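Long-range contacts in TetR-family transcriptional regulator (Streptomyces coelicolor A3, PDB 2QIB), which probably binds DNA through an N-terminal helix-turn-helix domain and regulates transcription, as members of the TetR family generally do: residues 151-156 with 184-189; 16-21 with 41-46; 105-110 with 163-168. All blocks are in the same frame, centred on the assembly; numbering follows the deposited sequence.

How the contacts relate
Contacts 1 and 3 lie in the C-terminal domain and both draw on helix 147-168, which meets helix 175-194 in contact 1 and helix 103-116 in contact 3; their centres are 20 Å apart. Contact 2 belongs to the N-terminal DNA-binding domain, with its centre 41 Å from that of contact 1 and 25 Å from that of contact 3. Contact 1 is core, largely buried and built on an aromatic pair. Contact 2 is partly buried, with aliphatic side chains packed on two alanines and a partly exposed glutamine. Contact 3 is nearer the surface, apolar packing with a water bridge beside it. Contacts 1 and 3 also touch the second subunit, whereas contact 2 does not.

Contact 1: 151-156 with 184-189; sequences LVVRSW and HDFAAL
A buried aromatic and aliphatic contact joins helix 147-168 to helix 175-194 in the C-terminal domain, W156 and F186 at its centre. The two segments run roughly antiparallel, at 151°, with 10.3 Å between their axes. The rings form a T-shaped pair: the edge of F186 points at one face of the W156 indole, its centroid 4.8 Å from that of the five-membered ring and the planes at 72°. F186 CD1 makes the closest touch, 3.5 Å from W156 CD2. Over the same pyrrole ring F186 CB adds a CH-pi contact, 3.9 Å from the centroid. W156 CG stands anti to the backbone N (chi1 -179°), which carries the indole across to the other helix. There L189 CD1 meets the indole edge, 4.0 Å from W156 CD1. One turn back along helix 147-168, V152 CG1 rests on L189 CB at 4.1 Å, while V153 CG2 reaches F186 CZ. The indole NE1 is satisfied by L182 O. I136 of helix 119-140 and L88 of helix 84-101 touch both rings. D185 and L189 pack on L189 and D185 of the second subunit, consistent with the dimer-forming helix pair of TetR regulators.

Contact 2: 16-21 with 41-46; sequences QQLIGV and SAAGIS
L18 reaches from helix 11-28 to A43 and I45, where helix 36-43 ends and the turn of the predicted helix-turn-helix begins. Its CB leaves the backbone beside the partner segment instead of straight at it. The torsions about CA-CB and CB-CG, chi1 -131° and chi2 24°, both far from staggered, carry the tip across. Of the two methyls at the tip, CD1 does most: it lies 3.5 Å from A43 CB and 3.7 Å from I45 CD1. CD2 completes the grip on I45, 3.9 Å from the same I45 CD1. A turn further on, V21 splits its branches: CG1 presses tightly on A42 CB at 3.5 Å, and CG2 faces A43 CB at 4.2 Å. A43 is thus covered from two sides, and Q17 adds a third, its CD lying 4.1 Å from A43 CB with the amide beside A43 O. Replacing Q17 by an alanine would probably leave the A43 methyl and carbonyl without that amide cover, opening a gap beside A43. G44, with positive phi, ends helix 36-43 in a Schellman motif, and S46 then N-caps helix 47-53 through L49 N. That helix, presumably the recognition helix, supplies V50, which touches both L18 and I45; I39 of helix 36-43 closes in on L18 and V21.

Contact 3: 105-110 with 163-168; sequences GFSALM and TALLWL
S107 OG is held by two polar partners: G103 O, one turn earlier in its own helix, and a water at 2.8 Å. The water also donates to L165 O, again 2.8 Å away, and so bridges S107 to the backbone of the opposite helix. The hydroxyl has an apolar neighbour too, L168 CD1, 3.3 Å from S107 OG. Beside this water bridge L165 makes the chief apolar contact. With its CG anti to the carbonyl carbon (chi1 -71°), the end of the side chain turns in among three residues of helix 103-116. L165 CD2 sits 3.4 Å from F106 CE2, approaching the ring obliquely, and is also 3.7 Å from M110 CB. M110, a selenomethionine, has CG anti to its carbonyl carbon, which sets that atom over the centre of the F106 ring within the same helix; the chain bends only beyond it. The segments cross at -123°, with axes 10.1 Å apart. Both helices belong to the all-helical C-terminal domain of the TetR fold, and helix 103-116 adjoins the DNA-binding domain as well: G105 shares a backbone hydrogen bond with S27, and L109 touches Y61 and L65 of helix 57-75. The F106 side chain also crosses that of L168 at about a right angle, its CD2 3.9 Å from L168 CD1, while its CE2 nears A164 CB. A hexaethylene glycol, probably from the crystallisation liquor, lies about 4 Å from the F106 side chain. From helix 84-101, V99 packs on A164 and L168.

Contact 1: 151-156 with 184-189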
loop_
_atom_site.group_PDB
_atom_site.type_symbol
_atom_site.label_atom_id
_atom_site.label_comp_id
_atom_site.label_asym_id
_atom_site.label_seq_id
_atom_site.Cartn_x
_atom_site.Cartn_y
_atom_site.Cartn_z
ATOM N N LEU A 151 11.305 -7.704 -0.156
ATOM C CA LEU A 151 10.100 -7.325 -0.916
ATOM C C LEU A 151 8.832 -7.809 -0.202
ATOM O O LEU A 151 7.854 -7.052 -0.082
ATOM C CB LEU A 151 10.189 -7.895 -2.327
ATOM C CG LEU A 151 9.070 -7.406 -3.253
ATOM C CD1 LEU A 151 9.518 -7.205 -4.713
ATOM C CD2 LEU A 151 7.931 -8.385 -3.189
ATOM N N VAL A 152 8.844 -9.046 0.282
ATOM C CA VAL A 152 7.678 -9.588 0.992
ATOM C C VAL A 152 7.372 -8.713 2.199
ATOM O O VAL A 152 6.208 -8.338 2.416
ATOM C CB VAL A 152 7.860 -11.050 1.418
ATOM C CG1 VAL A 152 6.720 -11.459 2.364
ATOM C CG2 VAL A 152 7.889 -11.926 0.178
ATOM N N VAL A 153 8.405 -8.377 2.965
ATOM C CA VAL A 153 8.173 -7.597 4.203
ATOM C C VAL A 153 7.657 -6.193 3.875
ATOM O O VAL A 153 6.644 -5.750 4.412
ATOM C CB VAL A 153 9.423 -7.567 5.096
ATOM C CG1 VAL A 153 9.199 -6.606 6.309
ATOM C CG2 VAL A 153 9.802 -8.994 5.557
ATOM N N ARG A 154 8.332 -5.479 2.971
ATOM C CA ARG A 154 7.889 -4.127 2.667
ATOM C C ARG A 154 6.505 -4.131 2.007
ATOM O O ARG A 154 5.677 -3.226 2.260
ATOM C CB ARG A 154 8.941 -3.426 1.831
ATOM C CG ARG A 154 10.284 -3.265 2.562
ATOM C CD ARG A 154 11.026 -2.078 1.938
ATOM N NE ARG A 154 12.356 -1.847 2.509
ATOM C CZ ARG A 154 12.620 -1.062 3.559
ATOM N NH1 ARG A 154 11.654 -0.439 4.232
ATOM N NH2 ARG A 154 13.878 -0.876 3.937
ATOM N N SER A 155 6.230 -5.138 1.183
ATOM C CA SER A 155 4.925 -5.177 0.498
ATOM C C SER A 155 3.821 -5.516 1.527
ATOM O O SER A 155 2.683 -4.995 1.406
ATOM C CB SER A 155 4.905 -6.163 -0.685
ATOM O OG SER A 155 5.045 -7.482 -0.233
ATOM N N TRP A 156 4.173 -6.285 2.561
ATOM C CA TRP A 156 3.216 -6.564 3.647
ATOM C C TRP A 156 2.910 -5.291 4.436
ATOM O O TRP A 156 1.767 -5.044 4.791
ATOM C CB TRP A 156 3.697 -7.643 4.597
ATOM C CG TRP A 156 2.671 -7.917 5.666
ATOM C CD1 TRP A 156 1.589 -8.771 5.617
ATOM C CD2 TRP A 156 2.620 -7.275 6.938
ATOM N NE1 TRP A 156 0.883 -8.710 6.839
ATOM C CE2 TRP A 156 1.490 -7.782 7.634
ATOM C CE3 TRP A 156 3.417 -6.291 7.560
ATOM C CZ2 TRP A 156 1.167 -7.358 8.933
ATOM C CZ3 TRP A 156 3.084 -5.884 8.881
ATOM C CH2 TRP A 156 1.960 -6.409 9.520
ATOM N N HIS A 184 -2.371 -13.741 9.198
ATOM C CA HIS A 184 -2.434 -14.808 8.205
ATOM C C HIS A 184 -1.881 -14.369 6.847
ATOM O O HIS A 184 -1.180 -15.140 6.198
ATOM C CB HIS A 184 -3.859 -15.253 8.020
ATOM C CG HIS A 184 -4.404 -16.004 9.196
ATOM N ND1 HIS A 184 -3.646 -16.911 9.917
ATOM C CD2 HIS A 184 -5.647 -16.033 9.734
ATOM C CE1 HIS A 184 -4.405 -17.461 10.851
ATOM N NE2 HIS A 184 -5.616 -16.931 10.778
ATOM N N ASP A 185 -2.187 -13.134 6.439
ATOM C CA ASP A 185 -1.669 -12.582 5.171
ATOM C C ASP A 185 -0.144 -12.622 5.136
ATOM O O ASP A 185 0.424 -12.938 4.121
ATOM C CB ASP A 185 -2.098 -11.138 4.987
ATOM C CG ASP A 185 -3.594 -11.002 4.654
ATOM O OD1 ASP A 185 -4.204 -12.010 4.235
ATOM O OD2 ASP A 185 -4.137 -9.859 4.793
ATOM N N PHE A 186 0.500 -12.311 6.255
ATOM C CA PHE A 186 1.957 -12.297 6.312
ATOM C C PHE A 186 2.467 -13.721 6.022
ATOM O O PHE A 186 3.348 -13.910 5.197
ATOM C CB PHE A 186 2.430 -11.798 7.708
ATOM C CG PHE A 186 3.930 -11.491 7.771
ATOM C CD1 PHE A 186 4.392 -10.183 7.741
ATOM C CD2 PHE A 186 4.849 -12.539 7.916
ATOM C CE1 PHE A 186 5.789 -9.887 7.772
ATOM C CE2 PHE A 186 6.235 -12.283 7.963
ATOM C CZ PHE A 186 6.703 -10.953 7.892
ATOM N N ALA A 187 1.935 -14.719 6.742
ATOM C CA ALA A 187 2.335 -16.137 6.512
ATOM C C ALA A 187 2.118 -16.518 5.039
ATOM O O ALA A 187 2.989 -17.137 4.373
ATOM C CB ALA A 187 1.520 -17.044 7.437
ATOM N N ALA A 188 0.956 -16.147 4.518
ATOM C CA ALA A 188 0.612 -16.541 3.151
ATOM C C ALA A 188 1.503 -15.887 2.090
ATOM O O ALA A 188 1.947 -16.576 1.165
ATOM C CB ALA A 188 -0.884 -16.303 2.872
ATOM N N LEU A 189 1.780 -14.598 2.239
ATOM C CA LEU A 189 2.712 -13.894 1.333
ATOM C C LEU A 189 4.094 -14.536 1.378
ATOM O O LEU A 189 4.706 -14.744 0.345
ATOM C CB LEU A 189 2.804 -12.393 1.628
ATOM C CG LEU A 189 1.474 -11.663 1.389
ATOM C CD1 LEU A 189 1.569 -10.223 1.840
ATOM C CD2 LEU A 189 0.996 -11.743 -0.082
#

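Contact 2: 16-21 with 41-46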
loop_
_atom_site.group_PDB
_atom_site.type_symbol
_atom_site.label_atom_id
_atom_site.label_comp_id
_atom_site.label_asym_id
_atom_site.label_seq_id
_atom_site.Cartn_x
_atom_site.Cartn_y
_atom_site.Cartn_z
ATOM N N GLN A 16 4.737 21.887 24.587
ATOM C CA GLN A 16 4.257 20.493 24.555
ATOM C C GLN A 16 2.721 20.400 24.656
ATOM O O GLN A 16 2.099 19.540 23.981
ATOM C CB GLN A 16 5.012 19.628 25.580
ATOM C CG GLN A 16 6.536 19.418 25.247
ATOM C CD GLN A 16 6.844 18.941 23.801
ATOM O OE1 GLN A 16 6.235 17.982 23.286
ATOM N NE2 GLN A 16 7.810 19.607 23.154
ATOM N N GLN A 17 2.101 21.289 25.442
ATOM C CA GLN A 17 0.630 21.394 25.480
ATOM C C GLN A 17 0.058 21.701 24.098
ATOM O O GLN A 17 -0.895 21.058 23.667
ATOM C CB GLN A 17 0.122 22.471 26.453
ATOM C CG GLN A 17 -1.435 22.514 26.507
ATOM C CD GLN A 17 -2.034 23.907 26.602
ATOM O OE1 GLN A 17 -3.115 24.083 27.179
ATOM N NE2 GLN A 17 -1.348 24.907 26.042
ATOM N N LEU A 18 0.632 22.702 23.427
ATOM C CA LEU A 18 0.199 23.080 22.092
ATOM C C LEU A 18 0.330 21.928 21.083
ATOM O O LEU A 18 -0.567 21.722 20.290
ATOM C CB LEU A 18 0.997 24.302 21.634
ATOM C CG LEU A 18 0.395 25.557 21.032
ATOM C CD1 LEU A 18 -1.078 25.854 21.371
ATOM C CD2 LEU A 18 1.331 26.717 21.427
ATOM N N ILE A 19 1.447 21.189 21.109
ATOM C CA ILE A 19 1.621 20.036 20.207
ATOM C C ILE A 19 0.513 19.024 20.469
ATOM O O ILE A 19 -0.038 18.471 19.522
ATOM C CB ILE A 19 3.045 19.393 20.340
ATOM C CG1 ILE A 19 4.108 20.418 19.894
ATOM C CG2 ILE A 19 3.177 18.074 19.485
ATOM C CD1 ILE A 19 5.590 20.012 20.198
ATOM N N GLY A 20 0.194 18.808 21.750
ATOM C CA GLY A 20 -0.880 17.842 22.146
ATOM C C GLY A 20 -2.259 18.261 21.645
ATOM O O GLY A 20 -3.040 17.440 21.164
ATOM N N VAL A 21 -2.556 19.553 21.778
ATOM C CA VAL A 21 -3.820 20.091 21.331
ATOM C C VAL A 21 -3.902 19.949 19.824
ATOM O O VAL A 21 -4.931 19.523 19.272
ATOM C CB VAL A 21 -3.934 21.555 21.762
ATOM C CG1 VAL A 21 -5.077 22.256 21.031
ATOM C CG2 VAL A 21 -4.099 21.639 23.293
ATOM N N SER A 41 -7.796 28.392 20.785
ATOM C CA SER A 41 -8.959 28.257 21.672
ATOM C C SER A 41 -8.900 27.002 22.570
ATOM O O SER A 41 -9.073 27.110 23.779
ATOM C CB SER A 41 -10.264 28.320 20.865
ATOM O OG SER A 41 -11.389 28.099 21.691
ATOM N N ALA A 42 -8.640 25.835 21.977
ATOM C CA ALA A 42 -8.485 24.586 22.722
ATOM C C ALA A 42 -7.357 24.660 23.762
ATOM O O ALA A 42 -7.481 24.113 24.859
ATOM C CB ALA A 42 -8.261 23.435 21.774
ATOM N N ALA A 43 -6.274 25.352 23.413
ATOM C CA ALA A 43 -5.137 25.516 24.323
ATOM C C ALA A 43 -5.350 26.587 25.396
ATOM O O ALA A 43 -4.561 26.687 26.349
ATOM C CB ALA A 43 -3.861 25.809 23.521
ATOM N N GLY A 44 -6.374 27.426 25.240
ATOM C CA GLY A 44 -6.641 28.488 26.212
ATOM C C GLY A 44 -5.719 29.676 26.031
ATOM O O GLY A 44 -5.462 30.418 26.982
ATOM N N ILE A 45 -5.220 29.885 24.811
ATOM C CA ILE A 45 -4.315 31.025 24.550
ATOM C C ILE A 45 -4.759 31.859 23.350
ATOM O O ILE A 45 -5.691 31.486 22.647
ATOM C CB ILE A 45 -2.832 30.576 24.373
ATOM C CG1 ILE A 45 -2.651 29.753 23.088
ATOM C CG2 ILE A 45 -2.339 29.879 25.614
ATOM C CD1 ILE A 45 -1.228 29.236 22.845
ATOM N N SER A 46 -4.083 32.980 23.111
ATOM C CA SER A 46 -4.412 33.846 21.988
ATOM C C SER A 46 -3.786 33.318 20.693
ATOM O O SER A 46 -2.822 32.534 20.709
ATOM C CB SER A 46 -3.914 35.264 22.263
ATOM O OG SER A 46 -2.509 35.274 22.153
#

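Contact 3: 105-110 with 163-168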
loop_
_atom_site.group_PDB
_atom_site.type_symbol
_atom_site.label_atom_id
_atom_site.label_comp_id
_atom_site.label_asym_id
_atom_site.label_seq_id
_atom_site.Cartn_x
_atom_site.Cartn_y
_atom_site.Cartn_z
ATOM N N GLY A 105 -7.484 11.908 10.820
ATOM C CA GLY A 105 -6.196 12.491 10.410
ATOM C C GLY A 105 -5.303 11.525 9.634
ATOM O O GLY A 105 -4.639 11.916 8.644
ATOM N N PHE A 106 -5.290 10.270 10.086
ATOM C CA PHE A 106 -4.586 9.176 9.388
ATOM C C PHE A 106 -5.103 9.018 7.950
ATOM O O PHE A 106 -4.294 8.986 6.984
ATOM C CB PHE A 106 -4.795 7.886 10.197
ATOM C CG PHE A 106 -4.037 6.697 9.686
ATOM C CD1 PHE A 106 -2.710 6.491 10.086
ATOM C CD2 PHE A 106 -4.660 5.735 8.880
ATOM C CE1 PHE A 106 -1.992 5.348 9.638
ATOM C CE2 PHE A 106 -3.934 4.580 8.434
ATOM C CZ PHE A 106 -2.610 4.432 8.787
ATOM N N SER A 107 -6.426 8.967 7.793
ATOM C CA SER A 107 -7.012 8.805 6.454
ATOM C C SER A 107 -6.614 9.982 5.592
ATOM O O SER A 107 -6.190 9.807 4.454
ATOM C CB SER A 107 -8.534 8.700 6.481
ATOM O OG SER A 107 -8.896 7.524 7.166
ATOM N N ALA A 108 -6.734 11.191 6.140
ATOM C CA ALA A 108 -6.415 12.388 5.345
ATOM C C ALA A 108 -4.952 12.411 4.926
ATOM O O ALA A 108 -4.626 12.718 3.763
ATOM C CB ALA A 108 -6.819 13.678 6.113
ATOM N N LEU A 109 -4.052 12.082 5.848
ATOM C CA LEU A 109 -2.618 12.084 5.570
ATOM C C LEU A 109 -2.265 11.041 4.524
ATOM O O LEU A 109 -1.508 11.316 3.588
ATOM C CB LEU A 109 -1.815 11.807 6.835
ATOM C CG LEU A 109 -0.296 11.680 6.711
ATOM C CD1 LEU A 109 0.329 13.000 6.285
ATOM C CD2 LEU A 109 0.294 11.199 7.991
HETATM N N MSE A 110 -2.812 9.846 4.698
HETATM C CA MSE A 110 -2.401 8.726 3.850
HETATM C C MSE A 110 -3.030 8.828 2.471
HETATM O O MSE A 110 -2.372 8.530 1.469
HETATM C CB MSE A 110 -2.700 7.378 4.512
HETATM C CG MSE A 110 -2.015 7.167 5.849
HETATM SE SE MSE A 110 -0.045 7.503 5.896
HETATM C CE MSE A 110 0.524 6.001 4.782
ATOM N N THR A 163 -5.015 -1.968 4.408
ATOM C CA THR A 163 -6.054 -2.654 5.165
ATOM C C THR A 163 -6.630 -1.713 6.226
ATOM O O THR A 163 -7.857 -1.631 6.375
ATOM C CB THR A 163 -5.526 -3.962 5.774
ATOM O OG1 THR A 163 -5.210 -4.881 4.709
ATOM C CG2 THR A 163 -6.553 -4.623 6.678
ATOM N N ALA A 164 -5.763 -1.024 6.966
ATOM C CA ALA A 164 -6.248 -0.109 8.008
ATOM C C ALA A 164 -7.046 1.051 7.386
ATOM O O ALA A 164 -8.095 1.434 7.900
ATOM C CB ALA A 164 -5.059 0.444 8.830
ATOM N N LEU A 165 -6.581 1.585 6.258
ATOM C CA LEU A 165 -7.276 2.702 5.602
ATOM C C LEU A 165 -8.647 2.252 5.075
ATOM O O LEU A 165 -9.676 2.960 5.215
ATOM C CB LEU A 165 -6.433 3.238 4.434
ATOM C CG LEU A 165 -5.180 3.990 4.852
ATOM C CD1 LEU A 165 -4.272 4.182 3.634
ATOM C CD2 LEU A 165 -5.586 5.370 5.533
ATOM N N LEU A 166 -8.693 1.042 4.512
ATOM C CA LEU A 166 -9.948 0.536 3.999
ATOM C C LEU A 166 -10.897 0.240 5.159
ATOM O O LEU A 166 -12.124 0.411 5.020
ATOM C CB LEU A 166 -9.711 -0.719 3.127
ATOM C CG LEU A 166 -8.999 -0.388 1.799
ATOM C CD1 LEU A 166 -8.352 -1.643 1.169
ATOM C CD2 LEU A 166 -9.999 0.305 0.797
ATOM N N TRP A 167 -10.335 -0.203 6.296
ATOM C CA TRP A 167 -11.134 -0.488 7.500
ATOM C C TRP A 167 -11.850 0.793 7.954
ATOM O O TRP A 167 -13.081 0.792 8.157
ATOM C CB TRP A 167 -10.288 -1.082 8.614
ATOM C CG TRP A 167 -11.029 -1.143 9.918
ATOM C CD1 TRP A 167 -12.127 -1.908 10.226
ATOM C CD2 TRP A 167 -10.743 -0.355 11.078
ATOM N NE1 TRP A 167 -12.505 -1.681 11.557
ATOM C CE2 TRP A 167 -11.676 -0.719 12.082
ATOM C CE3 TRP A 167 -9.741 0.587 11.382
ATOM C CZ2 TRP A 167 -11.648 -0.142 13.372
ATOM C CZ3 TRP A 167 -9.718 1.173 12.656
ATOM C CH2 TRP A 167 -10.654 0.793 13.635
ATOM N N LEU A 168 -11.104 1.885 7.993
ATOM C CA LEU A 168 -11.649 3.188 8.457
ATOM C C LEU A 168 -12.823 3.703 7.627
ATOM O O LEU A 168 -13.677 4.465 8.134
ATOM C CB LEU A 168 -10.553 4.225 8.497
ATOM C CG LEU A 168 -9.533 4.138 9.625
ATOM C CD1 LEU A 168 -8.442 5.152 9.351
ATOM C CD2 LEU A 168 -10.199 4.426 10.985
HETATM O O HOH W 1 -9.689 5.786 5.151
#